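Pullulanase (Bacillus acidopullulyticus, PDB 2WAN) hydrolyses alpha-1,6-glucosidic linkages in pullulan and in branched polysaccharides of the starch type. Local coordinates at residues I153-V159 against V274-S280; Y457-T461 against E533-L537; N515-G519 against R530-L534. All blocks are in the same frame, centred on the assembly; numbering follows the deposited sequence.

Overall arrangement
Interaction 1 joins two strands of an N-terminal beta domain. Interactions 2 and 3 belong to the catalytic barrel and both use helix 529-543. Centre to centre, interaction 1 is about 58 Å from interaction 2 and about 50 Å from interaction 3. Its nearest atoms stay about 34 Å from those of interaction 3. The other two have centres about 10 Å apart and share Glu533 and Leu534. They also touch directly: Tyr457 OH lies 2.8 Å from Glu518 O, a hydrogen bond. In this family the active site lies at the C-terminal ends of the barrel strands. Interactions 2 and 3 concern a helix of the surrounding layer, and interaction 1 is remote from the barrel.

Interaction 1 of 3, residues I153-V159 against V274-S280; sequences IPVTSAV and VQLTLAS
Val155 sets CG1 anti to its backbone N (chi1 176°), which brings this methyl, Val155 CG1, to 3.9 Å from Leu276 CD2. Leu276 turns CG anti to its carbonyl carbon (chi1 -54°), and Leu276 CD2 then reaches Ala158 CB at 3.6 Å. The other Val155 branch, CG2, meets Leu278 CD2. Together these groups form an apolar face, which Val144 and Phe142 of strand 142-146 also cover.

The two strands are antiparallel neighbours in a beta sheet, flanked by strands 124-129 and 142-146. Val159 and Gln275 bond both ways; Gln275 N to Val159 O is the shorter bond, at 2.7 Å. Thr277 N donates to Ser157 O. A beta bulge then inserts one extra residue around Thr156 and shifts the register by one. Thr156 N still reaches Thr277 O at 2.8 Å, and Thr156 OG1 adds a weak bond to the same oxygen. Ser157 N is buried here without a partner. Past the bulge, Ala279 N donates to Pro154 O.

On the other face a water donates to Gln275 O at 2.6 Å. This water also bonds Thr277 OG1 at 3.0 Å, and Ser157 OG only weakly. Past the end of strand 273-278, Ser280 OG lies 3.5 Å from Ile153 CG2.

Interaction 2 of 3, residues Y457-T461 against E533-L537; sequences YLAFT and ELKQL
Tyr457 lays its ring over the backbone and first side-chain carbon of Leu534 on helix 529-543. Tyr457 CB starts above the helix backbone, 3.7 Å from Glu533 O. CG passes near Leu534 CA. CD2 turns to Leu534 N, while Tyr457 CD1 meets Leu534 CD1 at 3.8 Å. CE1 touches the same methyl. Leu534 CB sits almost exactly on the normal of the Tyr457 ring, 4.1 Å from the centroid, in a CH-pi contact. Leu537 CD1 comes to the ring at its edge. At the tip, OH bonds to Glu518 O, so the polar end of this buried ring is satisfied.

Leu537 CD1 also lies over a face of the Phe460 ring, 3.9 Å from its centroid. Leu537 CG is anti to its backbone N (chi1 176°), and the two side chains run side by side. The Phe460 ring stacks with Phe443 as well.

Leu458 crosses Glu533 at about a right angle, Leu458 CG 3.7 Å from Glu533 CG. One water links the two segments here: it accepts from Leu458 N and donates to Glu533 OE1 at 2.7 Å. Glu533 OE2 bonds to Thr523. Within the short 3-10 segment, Leu458 O takes two donors, Thr461 N and Thr461 OG1. The bond from Thr461 OG1 to Leu458 O is 2.7 Å long and lies in the carbonyl plane, on a lone pair. Thr461 CG2 rests near Gln536 O.

The contact packs the loop after helix 440-444 against an outer helix. Helix 529-543 leads into strand 547-552 of the eight-stranded parallel barrel, the (beta/alpha)8 fold of the alpha-amylase family.

Interaction 3 of 3, residues N515-G519 against R530-L534; sequences NVPEG and RITEL
Arg530 and Pro517 share the one hydrogen bond between the loop 515-519 and the helix segment 530-534. Arg530 NH1 donates to Pro517 O at 3.1 Å, nearly along the C=O axis, with an N-H...O angle of 154°. The oxygen lies somewhat out of the guanidinium plane. The side chain gets there with CG between its backbone N and carbonyl carbon (chi1 61°) and a bend at chi3 (75°), which turns the guanidinium toward Pro517 O. Arg530 NH2 bonds to Pro525 O.

Charge pairing fixes the same head from outside. Arg530 NH1 forms salt bridges with Glu499 and Glu493. Gly519 N is 3.2 Å from Arg530 NH1. Both are donors, and both bond to Glu493 OE1. A leucine in place of Arg530 would probably deprive Glu493 and Glu499 of this positive partner and Pro517 O of this donor.

Van der Waals contacts complete the fit. Gly519 CA lies over one face of the guanidinium, 3.5 Å from Arg530 CZ and offset toward the rim. Val516 CG1 touches Arg530 CD at 3.8 Å. The Pro517 ring faces the helix: Pro517 CB is 3.7 Å from Arg530 O and 4.0 Å from Leu534 CD2. Pro517 CD approaches Ile531 CG1 at 4.2 Å.

The loop follows strand 511-513 and runs past the first turns of helix 529-543. Backbone bonds tie Val516 to Glu493 and Glu518 to Val491. Helix 597-614 closes the apolar side, where Tyr614 touches Pro517 and Ile531 and Trp610 touches Leu534.

Interaction 1 of 3, residues I153-V159 against V274-S280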
ATOM      1  N   ILE A 153     -42.133   5.020   0.853  1.00 40.42           N
ATOM      2  CA  ILE A 153     -41.462   5.649  -0.281  1.00 39.96           C
ATOM      3  C   ILE A 153     -41.654   4.749  -1.497  1.00 40.26           C
ATOM      4  O   ILE A 153     -41.237   3.585  -1.477  1.00 40.12           O
ATOM      5  CB  ILE A 153     -39.951   5.893  -0.016  1.00 39.15           C
ATOM      6  CG1 ILE A 153     -39.767   6.765   1.236  1.00 41.56           C
ATOM      7  CG2 ILE A 153     -39.294   6.545  -1.239  1.00 39.22           C
ATOM      8  CD1 ILE A 153     -38.332   6.847   1.760  1.00 39.37           C
ATOM      9  N   PRO A 154     -42.308   5.271  -2.551  1.00 39.64           N
ATOM     10  CA  PRO A 154     -42.547   4.435  -3.730  1.00 39.51           C
ATOM     11  C   PRO A 154     -41.260   4.049  -4.469  1.00 37.53           C
ATOM     12  O   PRO A 154     -40.384   4.893  -4.677  1.00 37.45           O
ATOM     13  CB  PRO A 154     -43.431   5.321  -4.616  1.00 38.38           C
ATOM     14  CG  PRO A 154     -44.079   6.288  -3.659  1.00 39.87           C
ATOM     15  CD  PRO A 154     -43.011   6.565  -2.644  1.00 39.96           C
ATOM     16  N   VAL A 155     -41.161   2.770  -4.828  1.00 35.34           N
ATOM     17  CA  VAL A 155     -40.130   2.277  -5.735  1.00 34.32           C
ATOM     18  C   VAL A 155     -40.609   2.536  -7.163  1.00 35.66           C
ATOM     19  O   VAL A 155     -41.656   2.020  -7.575  1.00 36.92           O
ATOM     20  CB  VAL A 155     -39.858   0.769  -5.518  1.00 34.23           C
ATOM     21  CG1 VAL A 155     -38.851   0.242  -6.539  1.00 36.61           C
ATOM     22  CG2 VAL A 155     -39.377   0.501  -4.088  1.00 31.79           C
ATOM     23  N   THR A 156     -39.852   3.341  -7.906  1.00 35.71           N
ATOM     24  CA  THR A 156     -40.250   3.776  -9.249  1.00 35.56           C
ATOM     25  C   THR A 156     -39.690   2.909 -10.385  1.00 36.93           C
ATOM     26  O   THR A 156     -40.170   2.979 -11.525  1.00 35.09           O
ATOM     27  CB  THR A 156     -39.865   5.251  -9.511  1.00 36.26           C
ATOM     28  OG1 THR A 156     -38.437   5.396  -9.495  1.00 36.09           O
ATOM     29  CG2 THR A 156     -40.488   6.167  -8.460  1.00 37.43           C
ATOM     30  N   SER A 157     -38.679   2.102 -10.063  1.00 35.90           N
ATOM     31  CA  SER A 157     -37.969   1.288 -11.048  1.00 36.40           C
ATOM     32  C   SER A 157     -37.182   0.185 -10.353  1.00 35.53           C
ATOM     33  O   SER A 157     -36.631   0.389  -9.264  1.00 35.22           O
ATOM     34  CB  SER A 157     -37.023   2.159 -11.884  1.00 36.48           C
ATOM     35  OG  SER A 157     -36.187   1.359 -12.707  1.00 42.57           O
ATOM     36  N   ALA A 158     -37.150  -0.988 -10.976  1.00 34.33           N
ATOM     37  CA  ALA A 158     -36.391  -2.119 -10.462  1.00 33.24           C
ATOM     38  C   ALA A 158     -35.683  -2.828 -11.613  1.00 34.63           C
ATOM     39  O   ALA A 158     -36.330  -3.441 -12.470  1.00 34.35           O
ATOM     40  CB  ALA A 158     -37.299  -3.081  -9.709  1.00 33.85           C
ATOM     41  N   VAL A 159     -34.355  -2.722 -11.640  1.00 32.39           N
ATOM     42  CA  VAL A 159     -33.544  -3.360 -12.682  1.00 30.35           C
ATOM     43  C   VAL A 159     -32.529  -4.314 -12.054  1.00 30.86           C
ATOM     44  O   VAL A 159     -32.275  -4.247 -10.846  1.00 30.83           O
ATOM     45  CB  VAL A 159     -32.845  -2.320 -13.608  1.00 30.31           C
ATOM     46  CG1 VAL A 159     -33.860  -1.349 -14.209  1.00 29.48           C
ATOM     47  CG2 VAL A 159     -31.724  -1.558 -12.866  1.00 27.24           C
ATOM     48  N   VAL A 274     -30.788  -6.624  -7.268  1.00 26.88           N
ATOM     49  CA  VAL A 274     -31.624  -5.607  -7.882  1.00 29.24           C
ATOM     50  C   VAL A 274     -31.187  -4.194  -7.513  1.00 28.94           C
ATOM     51  O   VAL A 274     -30.833  -3.923  -6.363  1.00 29.87           O
ATOM     52  CB  VAL A 274     -33.118  -5.796  -7.469  1.00 30.10           C
ATOM     53  CG1 VAL A 274     -34.015  -4.830  -8.227  1.00 32.54           C
ATOM     54  CG2 VAL A 274     -33.566  -7.233  -7.703  1.00 29.63           C
ATOM     55  N   GLN A 275     -31.216  -3.306  -8.499  1.00 29.05           N
ATOM     56  CA  GLN A 275     -31.017  -1.882  -8.282  1.00 29.16           C
ATOM     57  C   GLN A 275     -32.366  -1.161  -8.331  1.00 29.96           C
ATOM     58  O   GLN A 275     -33.027  -1.143  -9.374  1.00 31.12           O
ATOM     59  CB  GLN A 275     -30.074  -1.300  -9.333  1.00 30.82           C
ATOM     60  CG  GLN A 275     -29.834   0.193  -9.174  1.00 35.09           C
ATOM     61  CD  GLN A 275     -29.018   0.793 -10.301  1.00 38.04           C
ATOM     62  OE1 GLN A 275     -29.269   1.917 -10.726  1.00 41.68           O
ATOM     63  NE2 GLN A 275     -28.034   0.048 -10.789  1.00 44.00           N
ATOM     64  N   LEU A 276     -32.754  -0.565  -7.201  1.00 28.70           N
ATOM     65  CA  LEU A 276     -34.048   0.115  -7.054  1.00 29.13           C
ATOM     66  C   LEU A 276     -33.919   1.630  -7.091  1.00 30.26           C
ATOM     67  O   LEU A 276     -33.025   2.206  -6.464  1.00 30.62           O
ATOM     68  CB  LEU A 276     -34.731  -0.313  -5.741  1.00 28.20           C
ATOM     69  CG  LEU A 276     -34.912  -1.815  -5.512  1.00 28.82           C
ATOM     70  CD1 LEU A 276     -35.317  -2.139  -4.075  1.00 26.18           C
ATOM     71  CD2 LEU A 276     -35.929  -2.394  -6.497  1.00 23.04           C
ATOM     72  N   THR A 277     -34.809   2.274  -7.837  1.00 30.29           N
ATOM     73  CA  THR A 277     -34.883   3.731  -7.848  1.00 30.23           C
ATOM     74  C   THR A 277     -36.066   4.148  -6.990  1.00 31.33           C
ATOM     75  O   THR A 277     -37.151   3.566  -7.094  1.00 31.73           O
ATOM     76  CB  THR A 277     -35.004   4.301  -9.274  1.00 32.08           C
ATOM     77  OG1 THR A 277     -33.879   3.875 -10.047  1.00 32.20           O
ATOM     78  CG2 THR A 277     -35.038   5.832  -9.263  1.00 32.57           C
ATOM     79  N   LEU A 278     -35.840   5.140  -6.129  1.00 30.34           N
ATOM     80  CA  LEU A 278     -36.867   5.627  -5.205  1.00 31.36           C
ATOM     81  C   LEU A 278     -37.432   6.973  -5.654  1.00 29.37           C
ATOM     82  O   LEU A 278     -36.747   7.744  -6.334  1.00 30.96           O
ATOM     83  CB  LEU A 278     -36.303   5.725  -3.783  1.00 31.15           C
ATOM     84  CG  LEU A 278     -35.690   4.463  -3.166  1.00 32.46           C
ATOM     85  CD1 LEU A 278     -35.275   4.750  -1.722  1.00 31.65           C
ATOM     86  CD2 LEU A 278     -36.614   3.239  -3.226  1.00 33.89           C
ATOM     87  N   ALA A 279     -38.686   7.243  -5.282  1.00 30.85           N
ATOM     88  CA  ALA A 279     -39.347   8.506  -5.643  1.00 31.40           C
ATOM     89  C   ALA A 279     -38.761   9.702  -4.894  1.00 31.08           C
ATOM     90  O   ALA A 279     -38.667  10.797  -5.444  1.00 30.28           O
ATOM     91  CB  ALA A 279     -40.863   8.419  -5.416  1.00 31.80           C
ATOM     92  N   SER A 280     -38.351   9.470  -3.646  1.00 30.90           N
ATOM     93  CA  SER A 280     -37.725  10.509  -2.828  1.00 30.54           C
ATOM     94  C   SER A 280     -36.491   9.960  -2.112  1.00 29.07           C
ATOM     95  O   SER A 280     -36.364   8.743  -1.920  1.00 28.25           O
ATOM     96  CB  SER A 280     -38.723  11.060  -1.801  1.00 30.02           C
ATOM     97  OG  SER A 280     -39.150  10.034  -0.919  1.00 32.30           O
TER
HETATM   98  O   HOH W   1     -33.517   0.962 -10.762  1.00 36.39           O

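Interaction 2 of 3, residues Y457-T461 against E533-L537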
ATOM      1  N   TYR A 457      11.711   2.815  22.316  1.00 11.06           N
ATOM      2  CA  TYR A 457      12.088   3.972  21.495  1.00  9.88           C
ATOM      3  C   TYR A 457      13.388   4.589  21.999  1.00  9.88           C
ATOM      4  O   TYR A 457      14.235   4.986  21.193  1.00  9.76           O
ATOM      5  CB  TYR A 457      11.018   5.080  21.501  1.00  9.35           C
ATOM      6  CG  TYR A 457       9.637   4.680  21.019  1.00  9.17           C
ATOM      7  CD1 TYR A 457       9.430   4.159  19.734  1.00 10.07           C
ATOM      8  CD2 TYR A 457       8.523   4.862  21.848  1.00  9.97           C
ATOM      9  CE1 TYR A 457       8.147   3.837  19.292  1.00  9.16           C
ATOM     10  CE2 TYR A 457       7.232   4.531  21.415  1.00 10.62           C
ATOM     11  CZ  TYR A 457       7.059   4.010  20.136  1.00 11.28           C
ATOM     12  OH  TYR A 457       5.788   3.671  19.710  1.00  9.79           O
ATOM     13  N   LEU A 458      13.518   4.726  23.322  1.00 10.12           N
ATOM     14  CA  LEU A 458      14.651   5.468  23.887  1.00  8.66           C
ATOM     15  C   LEU A 458      16.007   4.811  23.639  1.00  9.37           C
ATOM     16  O   LEU A 458      17.038   5.480  23.752  1.00  9.96           O
ATOM     17  CB  LEU A 458      14.474   5.751  25.403  1.00  7.22           C
ATOM     18  CG  LEU A 458      13.388   6.783  25.742  1.00 10.78           C
ATOM     19  CD1 LEU A 458      13.460   7.085  27.235  1.00 11.38           C
ATOM     20  CD2 LEU A 458      13.546   8.081  24.943  1.00 12.54           C
ATOM     21  N   ALA A 459      16.026   3.515  23.314  1.00  9.92           N
ATOM     22  CA  ALA A 459      17.292   2.870  22.952  1.00 11.29           C
ATOM     23  C   ALA A 459      17.991   3.608  21.802  1.00 11.22           C
ATOM     24  O   ALA A 459      19.214   3.649  21.756  1.00  9.42           O
ATOM     25  CB  ALA A 459      17.078   1.385  22.606  1.00  9.41           C
ATOM     26  N   PHE A 460      17.205   4.208  20.894  1.00 12.18           N
ATOM     27  CA  PHE A 460      17.736   4.973  19.755  1.00 10.26           C
ATOM     28  C   PHE A 460      18.348   6.325  20.129  1.00 12.16           C
ATOM     29  O   PHE A 460      18.863   7.039  19.257  1.00 13.52           O
ATOM     30  CB  PHE A 460      16.626   5.219  18.722  1.00  9.01           C
ATOM     31  CG  PHE A 460      16.283   4.016  17.883  1.00 11.16           C
ATOM     32  CD1 PHE A 460      15.473   2.992  18.382  1.00  8.89           C
ATOM     33  CD2 PHE A 460      16.728   3.928  16.564  1.00 11.47           C
ATOM     34  CE1 PHE A 460      15.147   1.881  17.592  1.00 12.10           C
ATOM     35  CE2 PHE A 460      16.408   2.810  15.767  1.00 11.31           C
ATOM     36  CZ  PHE A 460      15.605   1.801  16.268  1.00 12.78           C
ATOM     37  N   THR A 461      18.269   6.712  21.402  1.00 12.22           N
ATOM     38  CA  THR A 461      18.860   7.977  21.851  1.00 12.78           C
ATOM     39  C   THR A 461      20.211   7.763  22.530  1.00 13.41           C
ATOM     40  O   THR A 461      20.881   8.745  22.911  1.00 13.70           O
ATOM     41  CB  THR A 461      17.950   8.730  22.880  1.00 12.28           C
ATOM     42  OG1 THR A 461      17.929   8.019  24.137  1.00 11.86           O
ATOM     43  CG2 THR A 461      16.515   8.885  22.351  1.00 14.97           C
ATOM     44  N   GLU A 533       8.818  10.146  23.897  1.00 10.31           N
ATOM     45  CA  GLU A 533       9.901   9.201  23.639  1.00  9.01           C
ATOM     46  C   GLU A 533      10.085   8.893  22.170  1.00 10.56           C
ATOM     47  O   GLU A 533      11.214   8.755  21.727  1.00  9.31           O
ATOM     48  CB  GLU A 533       9.759   7.922  24.479  1.00 10.46           C
ATOM     49  CG  GLU A 533       9.981   8.253  25.989  1.00  9.62           C
ATOM     50  CD  GLU A 533       9.572   7.144  26.937  1.00 12.41           C
ATOM     51  OE1 GLU A 533       9.320   6.016  26.476  1.00 12.57           O
ATOM     52  OE2 GLU A 533       9.497   7.401  28.172  1.00 13.50           O
ATOM     53  N   LEU A 534       8.991   8.819  21.415  1.00  9.46           N
ATOM     54  CA  LEU A 534       9.117   8.623  19.971  1.00  8.90           C
ATOM     55  C   LEU A 534       9.699   9.869  19.320  1.00  9.38           C
ATOM     56  O   LEU A 534      10.545   9.772  18.424  1.00 10.42           O
ATOM     57  CB  LEU A 534       7.778   8.214  19.346  1.00  8.87           C
ATOM     58  CG  LEU A 534       7.746   8.023  17.809  1.00  8.09           C
ATOM     59  CD1 LEU A 534       8.848   7.062  17.288  1.00  8.78           C
ATOM     60  CD2 LEU A 534       6.375   7.570  17.325  1.00 11.96           C
ATOM     61  N   LYS A 535       9.272  11.040  19.788  1.00  9.35           N
ATOM     62  CA  LYS A 535       9.905  12.270  19.296  1.00  9.98           C
ATOM     63  C   LYS A 535      11.400  12.263  19.595  1.00 10.07           C
ATOM     64  O   LYS A 535      12.182  12.722  18.767  1.00 10.56           O
ATOM     65  CB  LYS A 535       9.242  13.534  19.885  1.00  9.74           C
ATOM     66  CG  LYS A 535       7.843  13.785  19.369  1.00  9.70           C
ATOM     67  CD  LYS A 535       7.192  14.998  20.076  1.00  8.25           C
ATOM     68  CE  LYS A 535       5.822  15.270  19.454  1.00  9.61           C
ATOM     69  NZ  LYS A 535       5.048  16.276  20.260  1.00  9.49           N
ATOM     70  N   GLN A 536      11.804  11.756  20.774  1.00  9.37           N
ATOM     71  CA  GLN A 536      13.227  11.704  21.119  1.00  9.67           C
ATOM     72  C   GLN A 536      13.981  10.761  20.198  1.00  9.64           C
ATOM     73  O   GLN A 536      15.108  11.053  19.823  1.00  9.86           O
ATOM     74  CB  GLN A 536      13.429  11.317  22.589  1.00 10.84           C
ATOM     75  CG  GLN A 536      12.990  12.438  23.524  1.00 11.70           C
ATOM     76  CD  GLN A 536      13.035  12.028  24.989  1.00 15.60           C
ATOM     77  OE1 GLN A 536      12.206  11.254  25.459  1.00 14.98           O
ATOM     78  NE2 GLN A 536      13.995  12.569  25.715  1.00 27.55           N
ATOM     79  N   LEU A 537      13.356   9.638  19.834  1.00  8.20           N
ATOM     80  CA  LEU A 537      13.964   8.730  18.831  1.00  7.98           C
ATOM     81  C   LEU A 537      14.247   9.485  17.516  1.00  9.89           C
ATOM     82  O   LEU A 537      15.363   9.443  16.970  1.00 10.64           O
ATOM     83  CB  LEU A 537      13.065   7.515  18.569  1.00  6.75           C
ATOM     84  CG  LEU A 537      13.482   6.491  17.490  1.00  8.31           C
ATOM     85  CD1 LEU A 537      12.788   5.148  17.742  1.00  7.04           C
ATOM     86  CD2 LEU A 537      13.132   6.939  16.061  1.00 10.85           C
TER
HETATM   87  O   HOH W   2      10.923   4.530  24.830  1.00 10.38           O

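Interaction 3 of 3, residues N515-G519 against R530-L534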
ATOM      1  N   ASN A 515      -3.264   7.411  15.129  1.00 11.24           N
ATOM      2  CA  ASN A 515      -2.585   8.676  15.426  1.00  9.49           C
ATOM      3  C   ASN A 515      -1.925   8.716  16.797  1.00 10.43           C
ATOM      4  O   ASN A 515      -1.630   9.793  17.335  1.00 11.19           O
ATOM      5  CB  ASN A 515      -3.584   9.816  15.240  1.00  8.99           C
ATOM      6  CG  ASN A 515      -4.114   9.831  13.841  1.00  9.98           C
ATOM      7  OD1 ASN A 515      -3.332   9.968  12.893  1.00 12.99           O
ATOM      8  ND2 ASN A 515      -5.417   9.619  13.683  1.00 12.24           N
ATOM      9  N   VAL A 516      -1.675   7.523  17.333  1.00  9.31           N
ATOM     10  CA  VAL A 516      -1.082   7.330  18.666  1.00  8.73           C
ATOM     11  C   VAL A 516       0.145   6.414  18.526  1.00  9.12           C
ATOM     12  O   VAL A 516       0.064   5.403  17.839  1.00 11.44           O
ATOM     13  CB  VAL A 516      -2.088   6.649  19.651  1.00  9.54           C
ATOM     14  CG1 VAL A 516      -1.460   6.397  21.029  1.00 11.41           C
ATOM     15  CG2 VAL A 516      -3.414   7.473  19.773  1.00 10.38           C
ATOM     16  N   PRO A 517       1.282   6.761  19.180  1.00 10.89           N
ATOM     17  CA  PRO A 517       2.442   5.870  19.190  1.00 11.09           C
ATOM     18  C   PRO A 517       2.173   4.595  19.974  1.00 11.14           C
ATOM     19  O   PRO A 517       1.503   4.633  21.016  1.00 10.91           O
ATOM     20  CB  PRO A 517       3.513   6.695  19.926  1.00 10.42           C
ATOM     21  CG  PRO A 517       3.084   8.119  19.737  1.00 11.23           C
ATOM     22  CD  PRO A 517       1.586   8.033  19.872  1.00 10.72           C
ATOM     23  N   GLU A 518       2.693   3.474  19.477  1.00  8.09           N
ATOM     24  CA  GLU A 518       2.584   2.207  20.204  1.00  9.48           C
ATOM     25  C   GLU A 518       3.125   2.299  21.641  1.00  9.89           C
ATOM     26  O   GLU A 518       4.278   2.689  21.860  1.00 10.80           O
ATOM     27  CB  GLU A 518       3.285   1.086  19.436  1.00  9.12           C
ATOM     28  CG  GLU A 518       3.320  -0.245  20.219  1.00 11.50           C
ATOM     29  CD  GLU A 518       1.941  -0.785  20.563  1.00 10.83           C
ATOM     30  OE1 GLU A 518       0.994  -0.570  19.778  1.00 12.40           O
ATOM     31  OE2 GLU A 518       1.789  -1.469  21.631  1.00 11.99           O
ATOM     32  N   GLY A 519       2.299   1.890  22.606  1.00 10.18           N
ATOM     33  CA  GLY A 519       2.657   2.002  24.026  1.00 10.96           C
ATOM     34  C   GLY A 519       3.738   1.049  24.485  1.00 11.91           C
ATOM     35  O   GLY A 519       4.545   1.379  25.364  1.00 10.66           O
ATOM     36  N   ARG A 530       4.781   8.092  25.711  1.00 11.68           N
ATOM     37  CA  ARG A 530       4.938   7.466  24.383  1.00  9.50           C
ATOM     38  C   ARG A 530       5.165   8.506  23.276  1.00  8.84           C
ATOM     39  O   ARG A 530       5.882   8.235  22.305  1.00 10.56           O
ATOM     40  CB  ARG A 530       3.738   6.605  24.050  1.00  9.87           C
ATOM     41  CG  ARG A 530       2.423   7.389  23.992  1.00  8.60           C
ATOM     42  CD  ARG A 530       1.287   6.429  23.707  1.00  9.39           C
ATOM     43  NE  ARG A 530       0.885   5.600  24.859  1.00  9.89           N
ATOM     44  CZ  ARG A 530       0.230   4.446  24.753  1.00 12.36           C
ATOM     45  NH1 ARG A 530      -0.041   3.903  23.555  1.00  9.37           N
ATOM     46  NH2 ARG A 530      -0.153   3.822  25.854  1.00 11.69           N
ATOM     47  N   ILE A 531       4.559   9.687  23.438  1.00 10.12           N
ATOM     48  CA  ILE A 531       4.696  10.772  22.457  1.00  8.93           C
ATOM     49  C   ILE A 531       6.103  11.360  22.545  1.00 11.25           C
ATOM     50  O   ILE A 531       6.819  11.419  21.538  1.00  9.59           O
ATOM     51  CB  ILE A 531       3.622  11.859  22.656  1.00  7.50           C
ATOM     52  CG1 ILE A 531       2.220  11.246  22.508  1.00 10.22           C
ATOM     53  CG2 ILE A 531       3.830  13.019  21.648  1.00  9.56           C
ATOM     54  CD1 ILE A 531       1.055  12.275  22.621  1.00 11.65           C
ATOM     55  N   THR A 532       6.505  11.766  23.759  1.00  9.59           N
ATOM     56  CA  THR A 532       7.815  12.368  23.965  1.00 11.08           C
ATOM     57  C   THR A 532       8.951  11.428  23.550  1.00 10.48           C
ATOM     58  O   THR A 532       9.913  11.856  22.906  1.00  9.81           O
ATOM     59  CB  THR A 532       7.982  12.774  25.434  1.00 10.15           C
ATOM     60  OG1 THR A 532       6.938  13.710  25.748  1.00 11.13           O
ATOM     61  CG2 THR A 532       9.359  13.426  25.662  1.00 13.57           C
ATOM     62  N   GLU A 533       8.818  10.146  23.897  1.00 10.31           N
ATOM     63  CA  GLU A 533       9.901   9.201  23.639  1.00  9.01           C
ATOM     64  C   GLU A 533      10.085   8.893  22.170  1.00 10.56           C
ATOM     65  O   GLU A 533      11.214   8.755  21.727  1.00  9.31           O
ATOM     66  CB  GLU A 533       9.759   7.922  24.479  1.00 10.46           C
ATOM     67  CG  GLU A 533       9.981   8.253  25.989  1.00  9.62           C
ATOM     68  CD  GLU A 533       9.572   7.144  26.937  1.00 12.41           C
ATOM     69  OE1 GLU A 533       9.320   6.016  26.476  1.00 12.57           O
ATOM     70  OE2 GLU A 533       9.497   7.401  28.172  1.00 13.50           O
ATOM     71  N   LEU A 534       8.991   8.819  21.415  1.00  9.46           N
ATOM     72  CA  LEU A 534       9.117   8.623  19.971  1.00  8.90           C
ATOM     73  C   LEU A 534       9.699   9.869  19.320  1.00  9.38           C
ATOM     74  O   LEU A 534      10.545   9.772  18.424  1.00 10.42           O
ATOM     75  CB  LEU A 534       7.778   8.214  19.346  1.00  8.87           C
ATOM     76  CG  LEU A 534       7.746   8.023  17.809  1.00  8.09           C
ATOM     77  CD1 LEU A 534       8.848   7.062  17.288  1.00  8.78           C
ATOM     78  CD2 LEU A 534       6.375   7.570  17.325  1.00 11.96           C
TER